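Local structure of UPF0311 protein RPA1785 (Rhodopseudomonas palustris, 3C5O) at residues Ala17-Val22 with Arg34-Leu39. The protein is of unknown function, but belongs to the UPF0311 (DUF3237) family and folds into an antiparallel beta-barrel. Numbering follows the deposited sequence.
Sequences ARIGDV and RIIPIL
R18, I19 and G20 meet P37, I38 and L39 on the antiparallel beta hairpin formed by strands 9-27 and 32-45, the first two strands of an eight-stranded barrel, and show how a hairpin adapts where a proline lies opposite a break in its ladder. Two backbone hydrogen bonds flank the non-hydrogen-bonded pair I19-I38: L39 N gives a nearly straight bond to R18 O (2.8 Å, 177°), and G20 N donates to P37 O at 2.7 Å. P37 has no amide hydrogen to return, and its CD lies 3.1 Å from D21 O; at this point residues 20-22 leave strand geometry, and the ladder resumes beyond them, where I35 and T23 are joined by a backbone hydrogen bond.

Apolar contacts bridge the irregular region. I36 turns CG2 to CB of I19 at 3.6 Å, the two side chains meeting at a slant. CG1 of I36 stands anti to its carbonyl carbon (chi1 -54°), and chi2, far from staggered at -135°, swings CD1 onto V22 CG2, a tight 3.4 Å approach. R142 of strand 136-142 touches both I19 and I36, while F55 of the second subunit packs on P37.

V22 CG2 also comes within 3.8 Å of NH2 of R34, whose NH1 is hydrogen-bonded to Q60; these side chains, too, cross at a slant. At the other end, R18 bends at chi3 and crosses L39 almost perpendicularly, laying a guanidinium face over L39 CB, 3.6 Å from R18 NH2.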
loop_
_atom_site.group_PDB
_atom_site.type_symbol
_atom_site.label_atom_id
_atom_site.label_comp_id
_atom_site.label_asym_id
_atom_site.label_seq_id
_atom_site.Cartn_x
_atom_site.Cartn_y
_atom_site.Cartn_z
ATOM N N ALA B 17 22.865 -3.900 -3.323
ATOM C CA ALA B 17 22.073 -5.094 -3.580
ATOM C C ALA B 17 22.454 -5.793 -4.895
ATOM O O ALA B 17 22.340 -5.193 -5.974
ATOM C CB ALA B 17 20.590 -4.753 -3.565
ATOM N N ARG B 18 22.900 -7.048 -4.805
ATOM C CA ARG B 18 23.132 -7.878 -6.002
ATOM C C ARG B 18 21.775 -8.287 -6.570
ATOM O O ARG B 18 20.900 -8.797 -5.854
ATOM C CB ARG B 18 23.989 -9.128 -5.705
ATOM C CG ARG B 18 25.262 -8.884 -4.893
ATOM C CD ARG B 18 26.185 -10.159 -4.679
ATOM N NE ARG B 18 25.537 -11.494 -4.493
ATOM C CZ ARG B 18 25.258 -12.358 -5.491
ATOM N NH1 ARG B 18 25.505 -12.049 -6.779
ATOM N NH2 ARG B 18 24.701 -13.537 -5.216
ATOM N N ILE B 19 21.584 -8.051 -7.854
ATOM C CA ILE B 19 20.283 -8.301 -8.454
ATOM C C ILE B 19 20.386 -9.434 -9.469
ATOM O O ILE B 19 21.440 -9.642 -10.064
ATOM C CB ILE B 19 19.701 -7.024 -9.115
ATOM C CG1 ILE B 19 20.701 -6.429 -10.114
ATOM C CG2 ILE B 19 19.281 -6.008 -8.023
ATOM C CD1 ILE B 19 20.063 -5.672 -11.256
ATOM N N GLY B 20 19.289 -10.165 -9.645
ATOM C CA GLY B 20 19.219 -11.230 -10.636
ATOM C C GLY B 20 18.622 -10.819 -11.971
ATOM O O GLY B 20 18.627 -9.649 -12.338
ATOM N N ASP B 21 18.130 -11.806 -12.710
ATOM C CA ASP B 21 17.552 -11.603 -14.044
ATOM C C ASP B 21 16.131 -11.034 -14.013
ATOM O O ASP B 21 15.327 -11.380 -13.150
ATOM C CB ASP B 21 17.495 -12.942 -14.769
ATOM C CG ASP B 21 18.876 -13.480 -15.133
ATOM O OD1 ASP B 21 19.754 -12.672 -15.553
ATOM O OD2 ASP B 21 19.065 -14.722 -15.011
ATOM N N VAL B 22 15.813 -10.192 -14.985
ATOM C CA VAL B 22 14.456 -9.685 -15.131
ATOM C C VAL B 22 13.433 -10.764 -15.510
ATOM O O VAL B 22 13.624 -11.506 -16.478
ATOM C CB VAL B 22 14.392 -8.559 -16.155
ATOM C CG1 VAL B 22 12.971 -8.064 -16.285
ATOM C CG2 VAL B 22 15.301 -7.427 -15.733
ATOM N N ARG B 34 7.576 -5.739 -14.152
ATOM C CA ARG B 34 8.800 -6.505 -14.262
ATOM C C ARG B 34 9.317 -6.775 -12.848
ATOM O O ARG B 34 9.046 -5.994 -11.918
ATOM C CB ARG B 34 9.818 -5.756 -15.128
ATOM C CG ARG B 34 10.756 -4.894 -14.366
ATOM C CD ARG B 34 11.273 -3.730 -15.174
ATOM N NE ARG B 34 12.353 -4.053 -16.102
ATOM C CZ ARG B 34 13.597 -3.582 -16.002
ATOM N NH1 ARG B 34 13.950 -2.775 -14.994
ATOM N NH2 ARG B 34 14.496 -3.933 -16.915
ATOM N N ILE B 35 9.982 -7.911 -12.651
ATOM C CA ILE B 35 10.443 -8.287 -11.313
ATOM C C ILE B 35 11.908 -8.705 -11.346
ATOM O O ILE B 35 12.315 -9.510 -12.195
ATOM C CB ILE B 35 9.598 -9.397 -10.680
ATOM C CG1 ILE B 35 8.118 -9.036 -10.725
ATOM C CG2 ILE B 35 10.021 -9.600 -9.225
ATOM C CD1 ILE B 35 7.201 -10.210 -10.709
ATOM N N ILE B 36 12.682 -8.141 -10.424
ATOM C CA ILE B 36 14.127 -8.326 -10.377
ATOM C C ILE B 36 14.529 -8.900 -9.023
ATOM O O ILE B 36 14.479 -8.203 -8.020
ATOM C CB ILE B 36 14.878 -6.994 -10.609
ATOM C CG1 ILE B 36 14.408 -6.337 -11.912
ATOM C CG2 ILE B 36 16.381 -7.227 -10.600
ATOM C CD1 ILE B 36 15.490 -5.818 -12.746
ATOM N N PRO B 37 14.933 -10.175 -8.990
ATOM C CA PRO B 37 15.258 -10.839 -7.737
ATOM C C PRO B 37 16.486 -10.232 -7.059
ATOM O O PRO B 37 17.434 -9.851 -7.727
ATOM C CB PRO B 37 15.561 -12.266 -8.181
ATOM C CG PRO B 37 14.875 -12.401 -9.488
ATOM C CD PRO B 37 15.107 -11.087 -10.121
ATOM N N ILE B 38 16.448 -10.167 -5.732
ATOM C CA ILE B 38 17.557 -9.704 -4.929
ATOM C C ILE B 38 18.303 -10.942 -4.406
ATOM O O ILE B 38 17.704 -11.802 -3.741
ATOM C CB ILE B 38 17.043 -8.786 -3.802
ATOM C CG1 ILE B 38 16.638 -7.431 -4.419
ATOM C CG2 ILE B 38 18.133 -8.614 -2.696
ATOM C CD1 ILE B 38 15.750 -6.597 -3.535
ATOM N N LEU B 39 19.594 -11.036 -4.742
ATOM C CA LEU B 39 20.397 -12.246 -4.519
ATOM C C LEU B 39 21.291 -12.204 -3.288
ATOM O O LEU B 39 21.749 -13.240 -2.834
ATOM C CB LEU B 39 21.258 -12.551 -5.754
ATOM C CG LEU B 39 20.509 -12.738 -7.077
ATOM C CD1 LEU B 39 21.465 -13.017 -8.236
ATOM C CD2 LEU B 39 19.478 -13.841 -6.946
#